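Local coordinates for protein putative acyl-CoA thioester hydrolase HI0827 (Haemophilus influenzae, PDB 1YLI) that probably hydrolyses the thioester bond of a broad range of acyl-coenzyme A molecules, and assembles as a hexamer with coenzyme A bound, at residues B[62-67]-B[115-120]; B[8-13]-B[95-100]; B[20-25]-B[76-81]. One frame throughout, in Å; residues are numbered along the deposited sequence. Where two conformers were deposited one is given.

Contact 1: B[62-67]-B[115-120]. With COA (coenzyme A), chain E.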
loop_
_atom_site.group_PDB
_atom_site.type_symbol
_atom_site.label_atom_id
_atom_site.label_comp_id
_atom_site.label_asym_id
_atom_site.label_seq_id
_atom_site.Cartn_x
_atom_site.Cartn_y
_atom_site.Cartn_z
ATOM N N ALA B 62 -24.325 10.992 -3.351
ATOM C CA ALA B 62 -24.778 10.524 -4.649
ATOM C C ALA B 62 -23.690 10.717 -5.673
ATOM O O ALA B 62 -22.804 11.540 -5.491
ATOM C CB ALA B 62 -26.067 11.233 -5.064
ATOM N N VAL B 63 -23.740 9.922 -6.741
ATOM C CA VAL B 63 -22.902 10.144 -7.922
ATOM C C VAL B 63 -23.789 9.849 -9.103
ATOM O O VAL B 63 -24.578 8.880 -9.083
ATOM C CB VAL B 63 -21.681 9.191 -7.998
ATOM C CG1 VAL B 63 -20.536 9.816 -8.891
ATOM C CG2 VAL B 63 -21.203 8.953 -6.671
ATOM N N GLU B 64 -23.665 10.651 -10.153
ATOM C CA GLU B 64 -24.515 10.393 -11.324
ATOM C C GLU B 64 -23.858 9.308 -12.229
ATOM O O GLU B 64 -22.736 8.836 -11.946
ATOM C CB GLU B 64 -24.897 11.732 -12.007
ATOM C CG GLU B 64 -23.847 12.219 -12.968
ATOM C CD GLU B 64 -24.048 13.686 -13.431
ATOM O OE1 GLU B 64 -25.183 14.255 -13.418
ATOM O OE2 GLU B 64 -22.982 14.259 -13.788
ATOM N N SER B 65 -24.535 8.857 -13.276
ATOM C CA SER B 65 -23.970 7.824 -14.144
ATOM C C SER B 65 -22.708 8.356 -14.854
ATOM O O SER B 65 -22.563 9.583 -15.003
ATOM C CB SER B 65 -25.009 7.419 -15.177
ATOM O OG SER B 65 -25.370 8.550 -15.909
ATOM N N MET B 66 -21.853 7.452 -15.338
ATOM C CA MET B 66 -20.550 7.769 -15.909
ATOM C C MET B 66 -20.259 6.812 -17.049
ATOM O O MET B 66 -20.580 5.653 -16.904
ATOM C CB MET B 66 -19.525 7.383 -14.825
ATOM C CG MET B 66 -18.584 8.359 -14.548
ATOM S SD MET B 66 -17.634 7.725 -13.165
ATOM C CE MET B 66 -18.778 7.949 -11.793
ATOM N N ASN B 67 -19.575 7.234 -18.125
ATOM C CA ASN B 67 -19.028 6.294 -19.166
ATOM C C ASN B 67 -17.524 6.507 -19.168
ATOM O O ASN B 67 -17.064 7.605 -18.867
ATOM C CB ASN B 67 -19.500 6.596 -20.606
ATOM C CG ASN B 67 -20.995 6.428 -20.806
ATOM O OD1 ASN B 67 -21.539 5.330 -20.639
ATOM N ND2 ASN B 67 -21.666 7.503 -21.238
ATOM N N THR B 115 -13.486 10.510 -18.484
ATOM C CA THR B 115 -14.849 10.529 -17.972
ATOM C C THR B 115 -15.150 11.849 -17.278
ATOM O O THR B 115 -14.259 12.657 -17.075
ATOM C CB THR B 115 -15.093 9.350 -16.997
ATOM O OG1 THR B 115 -16.512 9.191 -16.823
ATOM C CG2 THR B 115 -14.388 9.526 -15.641
ATOM N N ASP B 116 -16.409 12.059 -16.940
ATOM C CA ASP B 116 -16.801 13.099 -15.975
ATOM C C ASP B 116 -18.086 12.686 -15.268
ATOM O O ASP B 116 -18.840 11.831 -15.777
ATOM C CB ASP B 116 -16.955 14.512 -16.623
ATOM C CG ASP B 116 -17.974 14.565 -17.773
ATOM O OD1 ASP B 116 -19.171 14.331 -17.543
ATOM O OD2 ASP B 116 -17.607 14.921 -18.913
ATOM N N ALA B 117 -18.352 13.303 -14.122
ATOM C CA ALA B 117 -19.598 13.013 -13.407
ATOM C C ALA B 117 -19.776 13.994 -12.281
ATOM O O ALA B 117 -18.816 14.492 -11.697
ATOM C CB ALA B 117 -19.593 11.549 -12.842
ATOM N N VAL B 118 -21.025 14.229 -11.957
ATOM C CA VAL B 118 -21.369 15.088 -10.835
ATOM C C VAL B 118 -21.502 14.272 -9.566
ATOM O O VAL B 118 -22.312 13.315 -9.478
ATOM C CB VAL B 118 -22.666 15.879 -11.129
ATOM C CG1 VAL B 118 -23.104 16.722 -9.926
ATOM C CG2 VAL B 118 -22.423 16.810 -12.320
ATOM N N PHE B 119 -20.754 14.712 -8.566
ATOM C CA PHE B 119 -20.848 14.168 -7.236
ATOM C C PHE B 119 -21.669 15.091 -6.355
ATOM O O PHE B 119 -21.493 16.315 -6.411
ATOM C CB PHE B 119 -19.440 14.015 -6.645
ATOM C CG PHE B 119 -18.677 12.844 -7.197
ATOM C CD1 PHE B 119 -18.116 12.899 -8.471
ATOM C CD2 PHE B 119 -18.525 11.695 -6.459
ATOM C CE1 PHE B 119 -17.428 11.803 -9.002
ATOM C CE2 PHE B 119 -17.834 10.623 -6.972
ATOM C CZ PHE B 119 -17.280 10.678 -8.257
ATOM N N THR B 120 -22.552 14.503 -5.536
ATOM C CA THR B 120 -23.243 15.256 -4.505
ATOM C C THR B 120 -22.676 14.939 -3.134
ATOM O O THR B 120 -22.693 13.772 -2.697
ATOM C CB THR B 120 -24.737 14.989 -4.499
ATOM O OG1 THR B 120 -25.218 15.207 -5.822
ATOM C CG2 THR B 120 -25.443 15.977 -3.551
HETATM N N1A COA E . -22.748 2.016 -22.132
HETATM C C2A COA E . -23.126 0.699 -22.232
HETATM N N3A COA E . -22.618 -0.077 -23.231
HETATM C C4A COA E . -21.726 0.464 -24.087
HETATM C C5A COA E . -21.349 1.792 -24.000
HETATM C C6A COA E . -21.859 2.578 -22.991
HETATM N N6A COA E . -21.627 3.881 -22.923
HETATM N N7A COA E . -20.496 2.062 -24.996
HETATM C C8A COA E . -20.312 0.918 -25.699
HETATM N N9A COA E . -21.081 -0.074 -25.150
HETATM C C1B COA E . -21.181 -1.478 -25.588
HETATM C C2B COA E . -21.572 -1.622 -27.050
HETATM O O2B COA E . -22.949 -1.455 -27.300
HETATM C C3B COA E . -21.076 -3.030 -27.312
HETATM O O3B COA E . -21.956 -3.970 -26.731
HETATM P P3B COA E . -22.159 -5.465 -27.277
HETATM O O7A COA E . -23.141 -5.332 -28.430
HETATM O O8A COA E . -22.734 -6.368 -26.237
HETATM O O9A COA E . -20.889 -6.022 -27.867
HETATM C C4B COA E . -19.794 -3.079 -26.492
HETATM O O4B COA E . -19.913 -2.060 -25.536
HETATM C C5B COA E . -18.552 -2.881 -27.357
HETATM O O5B COA E . -18.766 -1.746 -28.177
HETATM P P1A COA E . -17.788 -1.522 -29.410
HETATM O O1A COA E . -18.476 -0.669 -30.447
HETATM O O2A COA E . -17.293 -2.849 -29.934
HETATM O O3A COA E . -16.439 -0.864 -28.810
HETATM P P2A COA E . -16.269 0.700 -28.607
HETATM O O4A COA E . -17.692 1.166 -28.381
HETATM O O5A COA E . -15.597 1.377 -29.782
HETATM O O6A COA E . -15.359 0.743 -27.283
HETATM C CBP COA E . -14.540 0.126 -25.148
HETATM C CCP COA E . -15.736 0.089 -26.083
HETATM C CDP COA E . -15.034 -0.281 -23.746
HETATM C CEP COA E . -13.557 -0.890 -25.725
HETATM C CAP COA E . -13.943 1.553 -25.116
HETATM O OAP COA E . -15.019 2.422 -24.848
HETATM C C9P COA E . -12.896 1.684 -24.030
HETATM O O9P COA E . -11.655 1.029 -24.195
HETATM N N8P COA E . -13.203 2.387 -22.933
HETATM C C7P COA E . -12.346 2.452 -21.747
HETATM C C6P COA E . -12.528 1.213 -20.889
HETATM C C5P COA E . -11.609 1.244 -19.696
HETATM O O5P COA E . -10.396 1.040 -19.851
HETATM N N4P COA E . -12.208 1.441 -18.516
HETATM C C3P COA E . -11.498 1.383 -17.254
HETATM C C2P COA E . -11.553 2.716 -16.533
HETATM S S1P COA E . -10.667 3.978 -17.460
HETATM O O HOH W 1 -19.408 10.229 -18.406
#
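V63 lays CG1 squarely over the ring of F119, 3.4 Å from the ring centroid, in a CH-pi contact on the tightly packed side of this antiparallel pairing. The two side chains run side by side; F119 packs on M42 of helix 35-54, as M66 does, and V63 on M39 of the second subunit. A117 extends this layer, its CB meeting CG of M66. Close by, A62 and T120 form a hydrogen-bonded pair, with T120 N to A62 O the shorter bond at 3.0 Å; both residues line the pocket of another coenzyme A.

Strands 58-67 and 111-123 belong to the sheet of the hotdog fold, and 58-67 is an outer strand of it within the chain; a strand of the second subunit pairs with A62, V63, M66 and N67, carrying the sheet across the interface.

Regular pairing lapses between V63 and M66, toward the looser side. E64 keeps a backbone bond from its N to V118 O, while its side chain, extended beyond CG, reaches over to V118: CG sits between the backbone N and carbonyl carbon (chi1 84°), and OE2 takes the N-H of V118 at 2.7 Å from above the carboxylate plane. Further along, a water bridges N67 N and D116 O where the backbones have separated, and T115 OG1 donates to N67 O at 2.6 Å. N67 OD1 accepts a hydrogen bond from N6A of coenzyme A at 2.7 Å.

Contact 2: B[8-13]-B[95-100]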
loop_
_atom_site.group_PDB
_atom_site.type_symbol
_atom_site.label_atom_id
_atom_site.label_comp_id
_atom_site.label_asym_id
_atom_site.label_seq_id
_atom_site.Cartn_x
_atom_site.Cartn_y
_atom_site.Cartn_z
ATOM N N ASN B 8 -10.689 16.911 -30.495
ATOM C CA ASN B 8 -11.974 17.502 -30.847
ATOM C C ASN B 8 -12.050 18.963 -30.419
ATOM O O ASN B 8 -13.055 19.616 -30.679
ATOM C CB ASN B 8 -13.150 16.728 -30.207
ATOM C CG ASN B 8 -13.193 15.233 -30.605
ATOM O OD1 ASN B 8 -13.514 14.373 -29.773
ATOM N ND2 ASN B 8 -12.877 14.929 -31.861
ATOM N N GLY B 9 -11.009 19.464 -29.752
ATOM C CA GLY B 9 -10.987 20.833 -29.250
ATOM C C GLY B 9 -11.623 21.056 -27.875
ATOM O O GLY B 9 -11.764 22.207 -27.449
ATOM N N ARG B 10 -12.005 19.986 -27.167
ATOM C CA ARG B 10 -12.556 20.130 -25.808
ATOM C C ARG B 10 -11.425 20.557 -24.880
ATOM O O ARG B 10 -10.299 20.148 -25.078
ATOM C CB ARG B 10 -13.138 18.805 -25.293
ATOM C CG ARG B 10 -13.807 18.882 -23.945
ATOM C CD ARG B 10 -14.172 17.496 -23.442
ATOM N NE ARG B 10 -14.811 17.561 -22.134
ATOM C CZ ARG B 10 -15.475 16.557 -21.559
ATOM N NH1 ARG B 10 -15.561 15.372 -22.168
ATOM N NH2 ARG B 10 -16.036 16.734 -20.351
ATOM N N GLN B 11 -11.733 21.379 -23.882
ATOM C CA GLN B 11 -10.745 21.842 -22.893
ATOM C C GLN B 11 -11.279 21.515 -21.508
ATOM O O GLN B 11 -12.489 21.487 -21.314
ATOM C CB GLN B 11 -10.504 23.361 -23.005
ATOM C CG GLN B 11 -10.217 23.891 -24.428
ATOM C CD GLN B 11 -10.244 25.422 -24.494
ATOM O OE1 GLN B 11 -10.189 26.090 -23.454
ATOM N NE2 GLN B 11 -10.339 25.983 -25.709
ATOM N N SER B 12 -10.384 21.242 -20.559
ATOM C CA SER B 12 -10.784 20.982 -19.159
ATOM C C SER B 12 -11.538 22.160 -18.554
ATOM O O SER B 12 -11.237 23.306 -18.861
ATOM C CB SER B 12 -9.578 20.653 -18.298
ATOM O OG SER B 12 -8.605 21.665 -18.429
ATOM N N LYS B 13 -12.544 21.873 -17.742
ATOM C CA LYS B 13 -13.306 22.904 -17.065
ATOM C C LYS B 13 -13.096 22.791 -15.565
ATOM O O LYS B 13 -13.028 21.675 -15.019
ATOM C CB LYS B 13 -14.799 22.749 -17.374
ATOM C CG LYS B 13 -15.222 23.330 -18.707
ATOM C CD LYS B 13 -16.768 23.182 -18.891
ATOM C CE LYS B 13 -17.225 23.285 -20.376
ATOM N NZ LYS B 13 -17.164 21.975 -21.165
ATOM N N LYS B 95 -19.015 18.913 -10.244
ATOM C CA LYS B 95 -18.683 18.155 -11.460
ATOM C C LYS B 95 -17.174 17.917 -11.574
ATOM O O LYS B 95 -16.402 18.854 -11.506
ATOM C CB LYS B 95 -19.250 18.829 -12.706
ATOM C CG LYS B 95 -19.090 18.019 -13.948
ATOM C CD LYS B 95 -19.931 18.540 -15.083
ATOM C CE LYS B 95 -19.909 17.557 -16.267
ATOM N NZ LYS B 95 -20.624 18.196 -17.433
ATOM N N VAL B 96 -16.776 16.651 -11.743
ATOM C CA VAL B 96 -15.385 16.245 -11.830
ATOM C C VAL B 96 -15.164 15.690 -13.219
ATOM O O VAL B 96 -15.938 14.828 -13.682
ATOM C CB VAL B 96 -15.006 15.153 -10.797
ATOM C CG1 VAL B 96 -13.454 14.789 -10.902
ATOM C CG2 VAL B 96 -15.382 15.603 -9.347
ATOM N N GLU B 97 -14.165 16.250 -13.900
ATOM C CA GLU B 97 -13.714 15.757 -15.209
ATOM C C GLU B 97 -12.383 15.098 -14.953
ATOM O O GLU B 97 -11.570 15.642 -14.190
ATOM C CB GLU B 97 -13.488 16.927 -16.175
ATOM C CG GLU B 97 -14.735 17.550 -16.752
ATOM C CD GLU B 97 -14.440 18.639 -17.779
ATOM O OE1 GLU B 97 -13.274 19.126 -17.867
ATOM O OE2 GLU B 97 -15.390 19.014 -18.496
ATOM N N VAL B 98 -12.158 13.941 -15.575
ATOM C CA VAL B 98 -10.875 13.238 -15.488
ATOM C C VAL B 98 -10.167 13.381 -16.807
ATOM O O VAL B 98 -10.706 13.011 -17.855
ATOM C CB VAL B 98 -11.053 11.763 -15.112
ATOM C CG1 VAL B 98 -9.668 11.007 -15.006
ATOM C CG2 VAL B 98 -11.724 11.699 -13.787
ATOM N N TRP B 99 -8.982 13.984 -16.770
ATOM C CA TRP B 99 -8.144 14.148 -17.926
ATOM C C TRP B 99 -6.857 13.339 -17.764
ATOM O O TRP B 99 -6.318 13.210 -16.635
ATOM C CB TRP B 99 -7.790 15.623 -18.106
ATOM C CG TRP B 99 -8.976 16.397 -18.611
ATOM C CD1 TRP B 99 -10.011 16.890 -17.877
ATOM C CD2 TRP B 99 -9.234 16.740 -19.971
ATOM N NE1 TRP B 99 -10.888 17.566 -18.706
ATOM C CE2 TRP B 99 -10.449 17.443 -19.999
ATOM C CE3 TRP B 99 -8.554 16.502 -21.178
ATOM C CZ2 TRP B 99 -10.993 17.934 -21.175
ATOM C CZ3 TRP B 99 -9.096 16.981 -22.350
ATOM C CH2 TRP B 99 -10.294 17.702 -22.342
ATOM N N VAL B 100 -6.345 12.836 -18.893
ATOM C CA VAL B 100 -5.132 12.031 -18.915
ATOM C C VAL B 100 -4.108 12.672 -19.829
ATOM O O VAL B 100 -4.460 13.171 -20.916
ATOM C CB VAL B 100 -5.461 10.588 -19.405
ATOM C CG1 VAL B 100 -4.217 9.706 -19.431
ATOM C CG2 VAL B 100 -6.470 9.965 -18.458
HETATM O O HOH W 2 -14.762 20.078 -20.761
HETATM O O HOH W 3 -14.929 20.049 -13.824
#
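R10 and E97 approach from opposite directions and join in a salt bridge, NH2 to OE2 at 3.0 Å. The carboxylate oxygen lies at the edge of the guanidinium, close to its plane, but the two flat groups stand 84° apart, so that NH2 meets OE2 from above the carboxylate plane. The same NH2 also forms a salt bridge with D116, which places R10 between two acidic side chains of adjacent strands.

Of the hydrogen bonds from neutral donors, E97 OE1 accepts two: K13 N at 2.8 Å and, from the opposite face of the carboxylate, W99 NE1 at 3.0 Å. The indole bond is nearly straight (177°) and lies in the ring plane. Together these bonds fix the rotation of the buried carboxylate.

The segment 8-13 is the irregular lead-in to strand 15-21, and it is laid over strand 91-101 on the face of the hotdog sheet that carries E97 and W99; helix 35-54 packs on V96 and V98, on the other face.

One water gives protons to E97 OE2 and Q11 O and accepts from R10 NE and K13 NZ.

Apolar packing centres on W99. S12 places CB over one face of the indole, 3.7 Å from the centroid of the five-membered ring, in a CH-pi contact displaced toward the rim, while R10, with CG opposite the backbone N (chi1 -176°) and extended to NE, brings CD to 3.9 Å from W99 CZ2.

Contact 3: B[20-25]-B[76-81]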
loop_
_atom_site.group_PDB
_atom_site.type_symbol
_atom_site.label_atom_id
_atom_site.label_comp_id
_atom_site.label_asym_id
_atom_site.label_seq_id
_atom_site.Cartn_x
_atom_site.Cartn_y
_atom_site.Cartn_z
ATOM N N THR B 20 -2.086 13.034 -10.490
ATOM C CA THR B 20 -1.666 11.756 -9.914
ATOM C C THR B 20 -1.063 10.880 -11.021
ATOM O O THR B 20 -1.605 10.820 -12.095
ATOM C CB THR B 20 -2.955 10.991 -9.382
ATOM O OG1 THR B 20 -3.755 11.863 -8.556
ATOM C CG2 THR B 20 -2.604 9.723 -8.578
ATOM N N LEU B 21 0.024 10.178 -10.752
ATOM C CA LEU B 21 0.496 9.134 -11.670
ATOM C C LEU B 21 -0.258 7.838 -11.419
ATOM O O LEU B 21 -0.419 7.444 -10.249
ATOM C CB LEU B 21 1.982 8.881 -11.463
ATOM C CG LEU B 21 2.929 9.945 -11.916
ATOM C CD1 LEU B 21 4.313 9.719 -11.217
ATOM C CD2 LEU B 21 3.026 9.864 -13.413
ATOM N N ALA B 22 -0.700 7.181 -12.488
ATOM C CA ALA B 22 -1.294 5.832 -12.422
ATOM C C ALA B 22 -0.175 4.879 -12.079
ATOM O O ALA B 22 0.766 4.722 -12.859
ATOM C CB ALA B 22 -1.949 5.436 -13.781
ATOM N N MET B 23 -0.252 4.239 -10.917
ATOM C CA MET B 23 0.851 3.403 -10.412
ATOM C C MET B 23 0.538 1.895 -10.442
ATOM O O MET B 23 -0.627 1.530 -10.518
ATOM C CB MET B 23 1.216 3.829 -8.990
ATOM C CG MET B 23 1.782 5.233 -8.869
ATOM S SD MET B 23 3.410 5.352 -9.580
ATOM C CE MET B 23 4.429 4.563 -8.353
ATOM N N PRO B 24 1.575 1.020 -10.424
ATOM C CA PRO B 24 1.333 -0.445 -10.356
ATOM C C PRO B 24 0.333 -0.841 -9.272
ATOM O O PRO B 24 -0.500 -1.712 -9.492
ATOM C CB PRO B 24 2.736 -1.002 -10.039
ATOM C CG PRO B 24 3.627 -0.082 -10.779
ATOM C CD PRO B 24 3.021 1.304 -10.535
ATOM N N SER B 25 0.402 -0.180 -8.114
ATOM C CA SER B 25 -0.458 -0.514 -6.967
ATOM C C SER B 25 -1.882 0.017 -7.110
ATOM O O SER B 25 -2.718 -0.230 -6.238
ATOM C CB SER B 25 0.155 0.060 -5.687
ATOM O OG SER B 25 0.296 1.465 -5.802
ATOM N N ASP B 76 0.736 6.805 -16.839
ATOM C CA ASP B 76 0.059 8.006 -17.385
ATOM C C ASP B 76 -0.252 8.991 -16.232
ATOM O O ASP B 76 -0.429 8.569 -15.098
ATOM C CB ASP B 76 -1.270 7.637 -18.087
ATOM C CG ASP B 76 -1.083 6.880 -19.416
ATOM O OD1 ASP B 76 0.010 6.885 -20.028
ATOM O OD2 ASP B 76 -2.102 6.294 -19.879
ATOM N N VAL B 77 -0.287 10.286 -16.524
ATOM C CA VAL B 77 -0.669 11.302 -15.553
ATOM C C VAL B 77 -2.180 11.469 -15.632
ATOM O O VAL B 77 -2.730 11.583 -16.732
ATOM C CB VAL B 77 -0.019 12.663 -15.855
ATOM C CG1 VAL B 77 -0.497 13.714 -14.835
ATOM C CG2 VAL B 77 1.511 12.576 -15.835
ATOM N N VAL B 78 -2.840 11.446 -14.470
ATOM C CA VAL B 78 -4.299 11.472 -14.341
ATOM C C VAL B 78 -4.723 12.700 -13.479
ATOM O O VAL B 78 -4.278 12.881 -12.343
ATOM C CB VAL B 78 -4.834 10.162 -13.726
ATOM C CG1 VAL B 78 -6.384 10.197 -13.676
ATOM C CG2 VAL B 78 -4.391 8.956 -14.541
ATOM N N CYS B 79 -5.503 13.589 -14.083
ATOM C CA CYS B 79 -5.907 14.845 -13.484
ATOM C C CYS B 79 -7.421 14.890 -13.257
ATOM O O CYS B 79 -8.209 14.568 -14.163
ATOM C CB CYS B 79 -5.554 16.028 -14.410
ATOM S SG CYS B 79 -3.798 16.203 -14.727
ATOM N N CYS B 80 -7.819 15.360 -12.078
ATOM C CA CYS B 80 -9.238 15.545 -11.782
ATOM C C CYS B 80 -9.418 17.036 -11.661
ATOM O O CYS B 80 -8.721 17.668 -10.884
ATOM C CB CYS B 80 -9.615 14.887 -10.469
ATOM S SG CYS B 80 -9.596 13.064 -10.565
ATOM N N TYR B 81 -10.352 17.564 -12.440
ATOM C CA TYR B 81 -10.768 18.965 -12.390
ATOM C C TYR B 81 -12.178 19.083 -11.826
ATOM O O TYR B 81 -13.012 18.280 -12.154
ATOM C CB TYR B 81 -10.743 19.565 -13.800
ATOM C CG TYR B 81 -9.355 19.820 -14.318
ATOM C CD1 TYR B 81 -8.618 18.787 -14.898
ATOM C CD2 TYR B 81 -8.784 21.104 -14.258
ATOM C CE1 TYR B 81 -7.321 19.004 -15.377
ATOM C CE2 TYR B 81 -7.474 21.345 -14.751
ATOM C CZ TYR B 81 -6.752 20.260 -15.290
ATOM O OH TYR B 81 -5.468 20.416 -15.800
#
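L21 and V77 meet through torsions that set their touching branches alike: CG of L21 (chi1 -71°) and CG2 of V77 each stand anti to their own carbonyl carbon, beside the backbone N. From there L21 sends CD2 across to V77 CG2 at 3.9 Å, the two side chains meeting at a slant. This is the apolar touch on one face of the sheet, where L21 also packs on M44 of a neighbouring subunit. Beside this non-hydrogen-bonded pair, L21 CA makes a CA-H...O contact with O of D76, the residue before V77.

On the other face stand T20 and V78, partners in a hydrogen-bonded pair. T20 N donates to V78 O at 2.9 Å, and V78 N returns a bond to T20 O at 2.7 Å that runs nearly along the carbonyl axis. The OG1 of T20 is directed to Q41 of helix 35-54, its hydrogen-bond partner, while W37 of that helix packs on both T20 and V78.

Beyond the last bridge the pairing goes one step further. A22 N donates to D76 O at 3.0 Å with an almost linear N-H...O angle of 177°, although neither residue belongs to a strand by its backbone. A22 CB and V78 CG2 approach more loosely, at 4.4 Å. The D76 side chain leads away from A22: its carboxylate receives backbone N-H groups, V103 and A104 on OD1 and S73 on OD2, so that this buried acid joins the loops around S73 and around V103 and A104.

Past A22 the chain leaves the sheet, and M23 and P24 pack against neighbouring subunits. The N-terminal strand, paired antiparallel with the third at an outer margin of the sheet, is part of the hotdog fold, in which an antiparallel sheet wraps a long helix, as in this acyl-CoA thioesterase family.

In the fold
From the N terminus, segment 8-13 is the first to be joined to a distant part of the chain: contact 2 closes a long loop by laying it on strand 91-101. Contact 3 is nested within that loop and closes a shorter one, holding helix 35-54 and strand 58-67, by pairing strands 15-21 and 77-87. Contact 1 joins strand 58-67 to strand 111-123, closing a loop that holds strands 77-87 and 91-101, and crosses both others. Contacts 3 and 1 serve the two outer strands of the sheet. Contact 2 touches both, through probable backbone hydrogen bonds, W99 O with C79 N on one side and T115 O with V98 N on the other; contacts 1 and 3 do not meet.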